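Local coordinates for alpha-fucosidase GH29 (PDB 4PSR), which hydrolyses alpha-L-fucosides, probably including the alpha-1,6-linked fucose on the reducing-end N-acetylglucosamine of glycoprotein glycans, at residues G30-W35 and V167-Q172; A120-E125 and D150-W155; R212-H217 and D221-D226; V268-H273 and Y299-D304. All blocks are in the same frame, centred on the assembly; numbering follows the deposited sequence.

Contact 1 of 4, residues G30-W35 and V167-Q172; sequences GVYWHW and VIAMHQ. With FUL (beta-L-fucopyranose), chain M.
Y32, with the most surface buried here, meets A169 edge-on: ring atom CD1 of Y32 lies 3.7 Å from CB of A169, and the methyl sits close to the ring plane rather than over a face. What sends the phenol ring across toward strand 165-170 is its first torsion, which leaves CG wedged between the backbone N and the carbonyl carbon (chi1 74°). Two residues before A169 on the same strand, V167 brings CG1 to 4.3 Å from V31 O. Beyond A169 the character turns polar, because H34 and H171 follow the strand ends and converge on the bound L-fucose. NE2 of H34 comes to 3.5 Å from CE1 of H171, with the two imidazole planes turned 73° apart. O4 of the fucose lies at the edge of the H34 ring, close to its plane, where it shares a 2.7 Å hydrogen bond with H34 NE2, and CE1 of H171 reaches 3.2 Å from the same O4. Two partners outside the contact fix these rings: N342 OD1 holds H34 ND1, and D226 OD2 holds H171 ND1. Y32 OH closes the group, 3.7 Å from the C6 methyl carbon of the fucose. Nothing links the two backbones directly. Strand 119-125 runs between them, bonded to V31 on the side of 29-33, while strand 337-343 flanks 29-33 beyond and helix 200-218 covers I168 through M214 on the outside of the barrel.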
# COMPACT_ATOMS: atom_id res chain seq x y z
N GLY A 30 -3.08 6.18 3.66
CA GLY A 30 -3.77 6.96 2.66
C GLY A 30 -5.10 6.35 2.27
O GLY A 30 -5.41 5.21 2.64
N VAL A 31 -5.90 7.11 1.54
CA VAL A 31 -7.20 6.66 1.08
C VAL A 31 -7.41 7.01 -0.39
O VAL A 31 -7.16 8.12 -0.84
CB VAL A 31 -8.36 7.28 1.93
CG1 VAL A 31 -9.72 6.95 1.34
CG2 VAL A 31 -8.27 6.79 3.37
N TYR A 32 -7.94 6.06 -1.15
CA TYR A 32 -8.37 6.31 -2.52
C TYR A 32 -9.71 5.65 -2.78
O TYR A 32 -10.27 5.01 -1.90
CB TYR A 32 -7.31 5.94 -3.58
CG TYR A 32 -7.01 4.48 -3.94
CD1 TYR A 32 -6.62 4.16 -5.23
CD2 TYR A 32 -7.05 3.46 -3.00
CE1 TYR A 32 -6.30 2.89 -5.59
CE2 TYR A 32 -6.73 2.16 -3.36
CZ TYR A 32 -6.34 1.88 -4.64
OH TYR A 32 -5.99 0.57 -4.95
N TRP A 33 -10.26 5.88 -3.97
CA TRP A 33 -11.60 5.42 -4.26
C TRP A 33 -11.76 4.97 -5.70
O TRP A 33 -11.47 5.70 -6.63
CB TRP A 33 -12.67 6.49 -3.90
CG TRP A 33 -12.32 7.89 -4.25
CD1 TRP A 33 -12.66 8.57 -5.38
CD2 TRP A 33 -11.62 8.81 -3.43
NE1 TRP A 33 -12.19 9.87 -5.32
CE2 TRP A 33 -11.52 10.03 -4.13
CE3 TRP A 33 -11.00 8.71 -2.18
CZ2 TRP A 33 -10.87 11.13 -3.62
CZ3 TRP A 33 -10.34 9.82 -1.67
CH2 TRP A 33 -10.27 11.00 -2.39
N HIS A 34 -12.27 3.75 -5.83
CA HIS A 34 -12.67 3.21 -7.13
C HIS A 34 -14.11 3.65 -7.42
O HIS A 34 -15.06 2.94 -7.11
CB HIS A 34 -12.60 1.67 -7.13
CG HIS A 34 -11.21 1.11 -7.25
ND1 HIS A 34 -10.23 1.26 -6.29
CD2 HIS A 34 -10.66 0.34 -8.23
CE1 HIS A 34 -9.14 0.62 -6.68
NE2 HIS A 34 -9.38 0.05 -7.85
N TRP A 35 -14.23 4.80 -8.06
CA TRP A 35 -15.53 5.37 -8.39
C TRP A 35 -15.47 5.86 -9.80
O TRP A 35 -14.60 6.66 -10.14
CB TRP A 35 -15.85 6.52 -7.45
CG TRP A 35 -17.19 7.16 -7.66
CD1 TRP A 35 -18.42 6.58 -7.57
CD2 TRP A 35 -17.42 8.52 -8.02
NE1 TRP A 35 -19.39 7.50 -7.84
CE2 TRP A 35 -18.80 8.70 -8.12
CE3 TRP A 35 -16.57 9.60 -8.27
CZ2 TRP A 35 -19.38 9.94 -8.44
CZ3 TRP A 35 -17.14 10.84 -8.58
CH2 TRP A 35 -18.53 10.99 -8.66
N VAL A 167 -2.65 11.47 -4.20
CA VAL A 167 -2.40 10.26 -4.98
C VAL A 167 -3.41 10.18 -6.12
O VAL A 167 -4.60 10.48 -5.94
CB VAL A 167 -2.42 8.96 -4.12
CG1 VAL A 167 -3.72 8.79 -3.34
CG2 VAL A 167 -2.14 7.72 -4.98
N ILE A 168 -2.91 9.76 -7.28
CA ILE A 168 -3.76 9.47 -8.44
C ILE A 168 -3.49 8.03 -8.87
O ILE A 168 -2.32 7.68 -9.10
CB ILE A 168 -3.50 10.43 -9.62
CG1 ILE A 168 -3.84 11.89 -9.23
CG2 ILE A 168 -4.27 9.99 -10.87
CD1 ILE A 168 -5.32 12.20 -9.09
N ALA A 169 -4.53 7.22 -8.98
CA ALA A 169 -4.41 5.83 -9.47
C ALA A 169 -4.79 5.73 -10.93
O ALA A 169 -5.82 6.25 -11.39
CB ALA A 169 -5.23 4.87 -8.60
N MET A 170 -3.92 5.02 -11.66
CA MET A 170 -4.01 4.84 -13.10
C MET A 170 -3.90 3.36 -13.43
O MET A 170 -2.92 2.72 -13.04
CB MET A 170 -2.89 5.61 -13.78
CG MET A 170 -2.93 7.11 -13.57
SD MET A 170 -4.29 7.92 -14.45
CE MET A 170 -3.60 7.89 -16.13
N HIS A 171 -4.89 2.82 -14.13
CA HIS A 171 -4.93 1.40 -14.44
C HIS A 171 -5.10 1.18 -15.97
O HIS A 171 -5.74 0.22 -16.41
CB HIS A 171 -6.05 0.64 -13.68
CG HIS A 171 -6.31 1.05 -12.25
ND1 HIS A 171 -6.42 0.13 -11.23
CD2 HIS A 171 -6.54 2.27 -11.69
CE1 HIS A 171 -6.73 0.76 -10.10
NE2 HIS A 171 -6.80 2.05 -10.35
N GLN A 172 -4.49 2.06 -16.76
CA GLN A 172 -4.84 2.16 -18.18
C GLN A 172 -4.04 1.24 -19.10
O GLN A 172 -4.34 1.17 -20.29
CB GLN A 172 -4.87 3.62 -18.64
CG GLN A 172 -3.57 4.27 -19.08
CD GLN A 172 -2.59 4.64 -17.97
OE1 GLN A 172 -2.69 4.14 -16.84
NE2 GLN A 172 -1.63 5.51 -18.28
C1 FUL M . -6.28 -4.83 -9.57
C2 FUL M . -7.40 -4.36 -10.48
O2 FUL M . -7.64 -5.27 -11.56
C3 FUL M . -8.62 -4.23 -9.61
O3 FUL M . -9.72 -3.86 -10.41
C4 FUL M . -8.32 -3.18 -8.57
O4 FUL M . -8.12 -1.92 -9.20
C5 FUL M . -7.08 -3.59 -7.78
C6 FUL M . -6.65 -2.55 -6.76
O5 FUL M . -5.96 -3.84 -8.63
O1 FUL M . -5.13 -5.06 -10.35

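Contact 2 of 4, residues A120-E125 and D150-W155; sequences AGPVAE and DLVKLW
A124 and V152 make the closest approach here, with CB of A124 only 3.6 Å from CG2 of V152. That methyl reaches the strand because it stands anti to the carbonyl carbon of V152 and beside its backbone N. P122 fills the next place along: its CB lies 3.7 Å from CD1 of W155, and its CD is 4.0 Å from CB of the same tryptophan. The two side chains slide past each other in opposite directions. Between these two tight points the fit relaxes: the P122 and V152 side chains cross at about a right angle, P122 CG being 4.2 Å from V152 CG2. The indole is further enclosed by W33, whose ring it meets, and by P105, I108 and I109 of the preceding helix. The side of the helix turned from the barrel is a different matter. D150, K153 and L154 are all partly exposed, and polar bonds appear there: at the N-terminus of the helix D150 is the N-cap, its OD1 accepting a hydrogen bond from K153 N at 3.0 Å and 163°, with the N-H coming in from above the carboxylate plane. The other oxygen, D150 OD2, is hydrogen-bonded to H217 NE2. The short axes of strand 120-125 and helix 151-155 run 8.3 Å apart at 175°, almost exactly antiparallel. A helix returning in this way along the outside of its strand, before strand 165-170 takes its place in the sheet, is the beta-alpha-beta unit of a TIM barrel.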
# COMPACT_ATOMS: atom_id res chain seq x y z
N ALA A 120 -4.34 11.16 -0.30
CA ALA A 120 -5.66 10.79 -0.75
C ALA A 120 -5.86 11.16 -2.20
O ALA A 120 -5.19 12.06 -2.72
CB ALA A 120 -6.73 11.48 0.12
N GLY A 121 -6.80 10.48 -2.84
CA GLY A 121 -7.20 10.89 -4.17
C GLY A 121 -7.97 9.82 -4.91
O GLY A 121 -8.18 8.72 -4.39
N PRO A 122 -8.37 10.13 -6.14
CA PRO A 122 -9.21 9.23 -6.94
C PRO A 122 -8.42 8.21 -7.76
O PRO A 122 -7.26 8.42 -8.11
CB PRO A 122 -9.85 10.17 -7.96
CG PRO A 122 -8.78 11.27 -8.15
CD PRO A 122 -8.20 11.46 -6.77
N VAL A 123 -9.10 7.13 -8.10
CA VAL A 123 -8.80 6.43 -9.33
C VAL A 123 -9.16 7.40 -10.45
O VAL A 123 -10.32 7.80 -10.59
CB VAL A 123 -9.61 5.11 -9.46
CG1 VAL A 123 -9.50 4.53 -10.86
CG2 VAL A 123 -9.13 4.11 -8.42
N ALA A 124 -8.17 7.83 -11.23
CA ALA A 124 -8.40 8.79 -12.31
C ALA A 124 -8.80 8.08 -13.60
O ALA A 124 -9.54 8.64 -14.42
CB ALA A 124 -7.19 9.65 -12.55
N GLU A 125 -8.28 6.86 -13.81
CA GLU A 125 -8.68 6.04 -14.96
C GLU A 125 -8.43 4.59 -14.56
O GLU A 125 -7.30 4.26 -14.20
CB GLU A 125 -7.90 6.39 -16.21
CG GLU A 125 -8.34 5.50 -17.39
CD GLU A 125 -7.83 5.92 -18.74
OE1 GLU A 125 -7.31 7.02 -18.89
OE2 GLU A 125 -7.96 5.07 -19.67
N ASP A 150 -15.15 17.90 -14.35
CA ASP A 150 -13.78 17.39 -14.30
C ASP A 150 -13.60 16.79 -12.90
O ASP A 150 -13.21 17.50 -11.95
CB ASP A 150 -12.78 18.50 -14.60
CG ASP A 150 -11.33 18.01 -14.65
OD1 ASP A 150 -11.05 16.96 -14.06
OD2 ASP A 150 -10.50 18.72 -15.25
N LEU A 151 -13.98 15.52 -12.74
CA LEU A 151 -14.00 14.88 -11.43
C LEU A 151 -12.64 14.86 -10.80
O LEU A 151 -12.50 15.16 -9.61
CB LEU A 151 -14.61 13.47 -11.51
CG LEU A 151 -16.04 13.45 -12.03
CD1 LEU A 151 -16.47 11.99 -12.25
CD2 LEU A 151 -16.99 14.16 -11.08
N VAL A 152 -11.62 14.52 -11.58
CA VAL A 152 -10.26 14.43 -11.03
C VAL A 152 -9.77 15.80 -10.51
O VAL A 152 -9.19 15.86 -9.44
CB VAL A 152 -9.34 13.75 -12.04
CG1 VAL A 152 -7.90 13.95 -11.69
CG2 VAL A 152 -9.67 12.23 -12.10
N LYS A 153 -10.03 16.88 -11.25
CA LYS A 153 -9.60 18.20 -10.79
C LYS A 153 -10.37 18.63 -9.54
O LYS A 153 -9.76 19.19 -8.62
CB LYS A 153 -9.72 19.23 -11.91
CG LYS A 153 -9.04 20.57 -11.63
CD LYS A 153 -7.50 20.50 -11.59
CE LYS A 153 -6.93 21.91 -11.61
NZ LYS A 153 -5.49 22.01 -11.32
N LEU A 154 -11.67 18.35 -9.49
CA LEU A 154 -12.50 18.64 -8.30
C LEU A 154 -11.90 17.92 -7.07
O LEU A 154 -11.72 18.52 -6.00
CB LEU A 154 -13.91 18.09 -8.56
CG LEU A 154 -15.28 18.64 -8.18
CD1 LEU A 154 -15.35 20.13 -8.06
CD2 LEU A 154 -16.22 18.16 -9.29
N TRP A 155 -11.62 16.63 -7.20
CA TRP A 155 -11.04 15.90 -6.09
C TRP A 155 -9.68 16.46 -5.69
O TRP A 155 -9.41 16.64 -4.50
CB TRP A 155 -10.86 14.43 -6.41
CG TRP A 155 -12.10 13.57 -6.54
CD1 TRP A 155 -12.45 12.84 -7.64
CD2 TRP A 155 -13.12 13.33 -5.56
NE1 TRP A 155 -13.61 12.17 -7.40
CE2 TRP A 155 -14.06 12.47 -6.14
CE3 TRP A 155 -13.33 13.78 -4.26
CZ2 TRP A 155 -15.17 11.99 -5.44
CZ3 TRP A 155 -14.45 13.32 -3.57
CH2 TRP A 155 -15.36 12.44 -4.17

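Contact 3 of 4, residues R212-H217 and D221-D226; sequences REMLDH and DIIWND. With FUL (beta-L-fucopyranose), chain M.
I223 reaches M214 and L215 by stretching its longer branch: CG1 stands anti to the carbonyl carbon, and chi2 of 177° carries CD1 straight out from the strand. M214 comes the other way with a folded chain, bent at both chi2 (-80°) and chi3 (-68°), which curls its CE methyl back to meet the isoleucine tip to tip. The CE of M214 and the CD1 of I223 are 3.9 Å apart. L215 approaches the same CD1 across its path, at about a right angle, with CB at 3.8 Å from I223 CD1 and CD2 at 3.9 Å from it. CD1 of I223 thus touches two consecutive helix residues, an entirely apolar joint between helix 200-218 and strand 222-225, which are separated by a connection of only three residues. The next residue, W224, belongs to the opposite side of the strand, facing the barrel interior, and its CZ2 and CH2 both stand 4.1 Å from the C6 of L-fucose. At the strand's end D226 faces the sugar as well: OD1 of D226 accepts a hydrogen bond from FUL O1 at 2.7 Å. Side chains alternate along this TIM-barrel strand: I223 packs outward on the helix, while W224 and, past the strand's end, D226 reach the sugar. Around the joint, F252 and Y256 of helix 246-263 pack on I223, and W263 at its end touches L215; I168 of strand 165-170 lies against M214, and strand 222-225 itself runs between 165-170 and 268-272.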
# COMPACT_ATOMS: atom_id res chain seq x y z
N ARG A 212 0.89 11.86 -18.95
CA ARG A 212 1.47 13.18 -19.10
C ARG A 212 0.44 14.29 -18.89
O ARG A 212 0.68 15.27 -18.18
CB ARG A 212 2.12 13.32 -20.49
CG ARG A 212 2.45 14.76 -20.86
CD ARG A 212 3.44 14.86 -22.01
NE ARG A 212 2.91 14.22 -23.20
CZ ARG A 212 3.47 14.26 -24.40
NH1 ARG A 212 2.89 13.63 -25.41
NH2 ARG A 212 4.61 14.91 -24.58
N GLU A 213 -0.71 14.13 -19.53
CA GLU A 213 -1.79 15.12 -19.48
C GLU A 213 -2.32 15.19 -18.05
O GLU A 213 -2.49 16.28 -17.48
CB GLU A 213 -2.90 14.75 -20.45
CG GLU A 213 -3.99 15.81 -20.62
CD GLU A 213 -5.04 15.31 -21.57
OE1 GLU A 213 -5.68 14.30 -21.22
OE2 GLU A 213 -5.16 15.83 -22.72
N MET A 214 -2.58 14.03 -17.44
CA MET A 214 -3.11 14.00 -16.09
C MET A 214 -2.12 14.64 -15.12
O MET A 214 -2.50 15.43 -14.25
CB MET A 214 -3.44 12.55 -15.66
CG MET A 214 -3.85 12.38 -14.17
SD MET A 214 -2.45 12.35 -13.03
CE MET A 214 -1.70 10.79 -13.49
N LEU A 215 -0.84 14.34 -15.25
CA LEU A 215 0.08 14.76 -14.20
C LEU A 215 0.43 16.25 -14.31
O LEU A 215 0.65 16.91 -13.29
CB LEU A 215 1.31 13.85 -14.13
CG LEU A 215 2.41 13.94 -15.19
CD1 LEU A 215 3.40 15.06 -14.86
CD2 LEU A 215 3.15 12.61 -15.36
N ASP A 216 0.42 16.78 -15.53
CA ASP A 216 0.56 18.22 -15.70
C ASP A 216 -0.69 18.96 -15.21
O ASP A 216 -0.61 20.11 -14.76
CB ASP A 216 0.85 18.58 -17.16
CG ASP A 216 2.29 18.27 -17.61
OD1 ASP A 216 3.22 18.24 -16.77
OD2 ASP A 216 2.47 18.11 -18.83
N HIS A 217 -1.84 18.29 -15.27
CA HIS A 217 -3.14 18.89 -14.90
C HIS A 217 -3.32 19.02 -13.39
O HIS A 217 -3.86 20.02 -12.91
CB HIS A 217 -4.25 18.01 -15.48
CG HIS A 217 -5.64 18.58 -15.42
ND1 HIS A 217 -5.97 19.81 -15.96
CD2 HIS A 217 -6.80 18.02 -15.00
CE1 HIS A 217 -7.27 20.00 -15.83
NE2 HIS A 217 -7.80 18.93 -15.25
N ASP A 221 1.40 14.00 -6.12
CA ASP A 221 2.52 13.60 -5.29
C ASP A 221 2.86 12.12 -5.46
O ASP A 221 4.02 11.75 -5.28
CB ASP A 221 2.20 13.93 -3.85
CG ASP A 221 1.96 15.41 -3.66
OD1 ASP A 221 2.93 16.18 -3.87
OD2 ASP A 221 0.81 15.81 -3.36
N ILE A 222 1.86 11.32 -5.76
CA ILE A 222 2.03 9.90 -6.02
C ILE A 222 1.22 9.53 -7.24
O ILE A 222 0.05 9.90 -7.35
CB ILE A 222 1.50 9.01 -4.85
CG1 ILE A 222 2.18 9.35 -3.50
CG2 ILE A 222 1.68 7.51 -5.19
CD1 ILE A 222 1.34 8.93 -2.27
N ILE A 223 1.85 8.85 -8.20
CA ILE A 223 1.11 8.20 -9.29
C ILE A 223 1.17 6.69 -9.08
O ILE A 223 2.26 6.08 -9.16
CB ILE A 223 1.63 8.58 -10.69
CG1 ILE A 223 1.48 10.10 -10.90
CG2 ILE A 223 0.88 7.81 -11.77
CD1 ILE A 223 2.04 10.58 -12.25
N TRP A 224 0.01 6.10 -8.81
CA TRP A 224 -0.13 4.68 -8.55
C TRP A 224 -0.49 4.03 -9.88
O TRP A 224 -1.36 4.52 -10.60
CB TRP A 224 -1.24 4.53 -7.52
CG TRP A 224 -1.67 3.18 -7.03
CD1 TRP A 224 -1.48 2.69 -5.76
CD2 TRP A 224 -2.45 2.19 -7.71
NE1 TRP A 224 -2.09 1.48 -5.62
CE2 TRP A 224 -2.69 1.13 -6.80
CE3 TRP A 224 -2.96 2.08 -9.02
CZ2 TRP A 224 -3.40 -0.02 -7.14
CZ3 TRP A 224 -3.66 0.92 -9.37
CH2 TRP A 224 -3.87 -0.11 -8.42
N ASN A 225 0.21 2.93 -10.21
CA ASN A 225 -0.01 2.18 -11.46
C ASN A 225 -0.45 0.77 -11.21
O ASN A 225 0.09 0.10 -10.32
CB ASN A 225 1.26 2.11 -12.32
CG ASN A 225 1.67 3.44 -12.85
OD1 ASN A 225 1.26 3.82 -13.98
ND2 ASN A 225 2.51 4.16 -12.10
N ASP A 226 -1.37 0.27 -12.03
CA ASP A 226 -1.76 -1.13 -12.00
C ASP A 226 -0.90 -1.96 -12.95
O ASP A 226 -0.02 -1.44 -13.61
CB ASP A 226 -3.26 -1.27 -12.33
CG ASP A 226 -3.92 -2.42 -11.61
OD1 ASP A 226 -3.18 -3.31 -11.09
OD2 ASP A 226 -5.16 -2.47 -11.57
C1 FUL M . -6.28 -4.83 -9.57
C2 FUL M . -7.40 -4.36 -10.48
O2 FUL M . -7.64 -5.27 -11.56
C3 FUL M . -8.62 -4.23 -9.61
O3 FUL M . -9.72 -3.86 -10.41
C4 FUL M . -8.32 -3.18 -8.57
O4 FUL M . -8.12 -1.92 -9.20
C5 FUL M . -7.08 -3.59 -7.78
C6 FUL M . -6.65 -2.55 -6.76
O5 FUL M . -5.96 -3.84 -8.63
O1 FUL M . -5.13 -5.06 -10.35

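Contact 4 of 4, residues V268-H273 and Y299-D304; sequences VTTYKH and YWQTDD. With FUL (beta-L-fucopyranose), chain M.
T270 and Q301 face each other from strands that head 64° apart, with their CA atoms 8.2 Å from each other, too far for backbone pairing. CG2 of T270 lies 3.8 Å from OE1 of Q301, the two side chains crossing at about a right angle. That amide oxygen is held by Y24 OH. The distance between the strands reflects the barrel topology: strand 284-287 stands between 268-272 and 300-305 in the closed eight-stranded parallel sheet of the TIM barrel, so these side chains meet within its interior rather than as sheet neighbours. Nearer the sugar, K272 and D303 cross obliquely, CE of K272 being 4.0 Å from OD2 of D303. The charged ends stay further off, with K272 NZ 4.9 Å from D303 OD2. Bends at chi2 (-65°) and chi4 (71°) direct the ammonium toward the L-fucose instead, where K272 NZ donates to the ring oxygen O5 of FUL at 2.9 Å. D226 makes a salt bridge to the same NZ, while D303 is held through OD1 by the indole N-H of W224.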
# COMPACT_ATOMS: atom_id res chain seq x y z
N VAL A 268 6.44 10.28 -6.04
CA VAL A 268 6.49 8.83 -5.92
C VAL A 268 5.68 8.18 -7.01
O VAL A 268 4.59 8.66 -7.35
CB VAL A 268 5.89 8.38 -4.57
CG1 VAL A 268 5.84 6.86 -4.43
CG2 VAL A 268 6.68 8.99 -3.43
N THR A 269 6.18 7.09 -7.60
CA THR A 269 5.32 6.25 -8.41
C THR A 269 5.36 4.80 -7.92
O THR A 269 6.41 4.32 -7.46
CB THR A 269 5.64 6.37 -9.93
OG1 THR A 269 4.58 5.81 -10.70
CG2 THR A 269 6.96 5.69 -10.28
N THR A 270 4.20 4.17 -7.90
CA THR A 270 4.06 2.79 -7.43
C THR A 270 3.67 1.87 -8.60
O THR A 270 3.14 2.33 -9.64
CB THR A 270 3.01 2.62 -6.28
OG1 THR A 270 1.69 2.77 -6.81
CG2 THR A 270 3.20 3.63 -5.15
N TYR A 271 3.95 0.59 -8.46
CA TYR A 271 3.59 -0.38 -9.49
C TYR A 271 3.38 -1.71 -8.76
O TYR A 271 3.89 -1.89 -7.64
CB TYR A 271 4.63 -0.47 -10.62
CG TYR A 271 5.91 -1.12 -10.17
CD1 TYR A 271 6.70 -0.57 -9.17
CD2 TYR A 271 6.30 -2.33 -10.74
CE1 TYR A 271 7.82 -1.20 -8.73
CE2 TYR A 271 7.43 -2.98 -10.31
CZ TYR A 271 8.19 -2.41 -9.31
OH TYR A 271 9.32 -3.09 -8.85
N LYS A 272 2.63 -2.63 -9.37
CA LYS A 272 2.32 -3.89 -8.68
C LYS A 272 3.59 -4.73 -8.48
O LYS A 272 4.41 -4.85 -9.38
CB LYS A 272 1.22 -4.68 -9.38
CG LYS A 272 -0.12 -3.98 -9.37
CD LYS A 272 -0.68 -3.84 -7.94
CE LYS A 272 -2.07 -3.23 -7.89
NZ LYS A 272 -3.08 -4.18 -8.41
N HIS A 273 3.73 -5.30 -7.29
CA HIS A 273 4.93 -6.02 -6.86
C HIS A 273 5.41 -7.07 -7.85
O HIS A 273 6.60 -7.18 -8.10
CB HIS A 273 4.68 -6.65 -5.47
CG HIS A 273 5.75 -7.61 -5.03
ND1 HIS A 273 5.50 -8.95 -4.80
CD2 HIS A 273 7.07 -7.42 -4.77
CE1 HIS A 273 6.62 -9.54 -4.41
NE2 HIS A 273 7.59 -8.64 -4.39
N TYR A 299 11.42 0.05 1.42
CA TYR A 299 10.07 0.55 1.72
C TYR A 299 9.09 0.24 0.60
O TYR A 299 9.38 0.45 -0.58
CB TYR A 299 10.13 2.07 1.96
CG TYR A 299 9.05 2.53 2.93
CD1 TYR A 299 9.29 2.57 4.30
CD2 TYR A 299 7.77 2.84 2.47
CE1 TYR A 299 8.30 2.93 5.18
CE2 TYR A 299 6.76 3.21 3.37
CZ TYR A 299 7.05 3.23 4.70
OH TYR A 299 6.09 3.55 5.61
N TRP A 300 7.90 -0.24 0.96
CA TRP A 300 6.90 -0.73 0.02
C TRP A 300 5.51 -0.22 0.44
O TRP A 300 5.37 0.48 1.48
CB TRP A 300 6.93 -2.29 -0.04
CG TRP A 300 6.81 -2.88 1.32
CD1 TRP A 300 7.83 -3.10 2.18
CD2 TRP A 300 5.61 -3.20 2.03
NE1 TRP A 300 7.34 -3.56 3.39
CE2 TRP A 300 5.97 -3.61 3.32
CE3 TRP A 300 4.25 -3.18 1.69
CZ2 TRP A 300 5.04 -4.01 4.28
CZ3 TRP A 300 3.31 -3.56 2.65
CH2 TRP A 300 3.72 -3.98 3.93
N GLN A 301 4.48 -0.52 -0.33
CA GLN A 301 3.11 -0.26 0.12
C GLN A 301 2.20 -1.38 -0.31
O GLN A 301 2.64 -2.28 -1.05
CB GLN A 301 2.58 1.11 -0.32
CG GLN A 301 2.25 1.24 -1.82
CD GLN A 301 1.17 2.27 -2.06
OE1 GLN A 301 1.40 3.48 -1.86
NE2 GLN A 301 -0.03 1.81 -2.41
N THR A 302 0.96 -1.33 0.14
CA THR A 302 -0.06 -2.28 -0.26
C THR A 302 -1.40 -1.54 -0.27
O THR A 302 -1.55 -0.48 0.37
CB THR A 302 -0.05 -3.53 0.62
OG1 THR A 302 -0.98 -4.50 0.12
CG2 THR A 302 -0.45 -3.19 2.03
N ASP A 303 -2.37 -2.09 -0.98
CA ASP A 303 -3.73 -1.54 -1.00
C ASP A 303 -4.71 -2.45 -0.26
O ASP A 303 -4.57 -3.68 -0.32
CB ASP A 303 -4.23 -1.35 -2.43
CG ASP A 303 -3.17 -0.83 -3.34
OD1 ASP A 303 -2.66 0.28 -3.09
OD2 ASP A 303 -2.80 -1.58 -4.29
N ASP A 304 -5.69 -1.89 0.42
CA ASP A 304 -6.73 -2.67 1.07
C ASP A 304 -8.07 -2.00 0.79
O ASP A 304 -8.11 -1.00 0.09
CB ASP A 304 -6.49 -2.79 2.56
CG ASP A 304 -6.86 -4.17 3.09
OD1 ASP A 304 -7.97 -4.66 2.78
OD2 ASP A 304 -6.03 -4.76 3.80
C1 FUL M . -6.28 -4.83 -9.57
C2 FUL M . -7.40 -4.36 -10.48
O2 FUL M . -7.64 -5.27 -11.56
C3 FUL M . -8.62 -4.23 -9.61
O3 FUL M . -9.72 -3.86 -10.41
C4 FUL M . -8.32 -3.18 -8.57
O4 FUL M . -8.12 -1.92 -9.20
C5 FUL M . -7.08 -3.59 -7.78
C6 FUL M . -6.65 -2.55 -6.76
O5 FUL M . -5.96 -3.84 -8.63
O1 FUL M . -5.13 -5.06 -10.35

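Contacts 1, 3 and 4 all touch the same L-fucose, whereas contact 2 packs a helix on the outside of the barrel strand 119-125, the side chain of A124 about 12 Å from the sugar. Contacts 1 and 2 are nearest neighbours, their centres 8 Å apart, and H171 N sits 2.8 Å from E125 O, a probable hydrogen bond. Between contacts 1 and 3, centres 10 Å apart, M170 N and W224 O lie at 2.8 Å in another probable one. Contacts 3 and 4 join at the sugar, with D226 OD1 2.8 Å from K272 NZ. Contacts 2 and 4 do not touch; their nearest atoms are about 9 Å apart, though both belong to the same barrel.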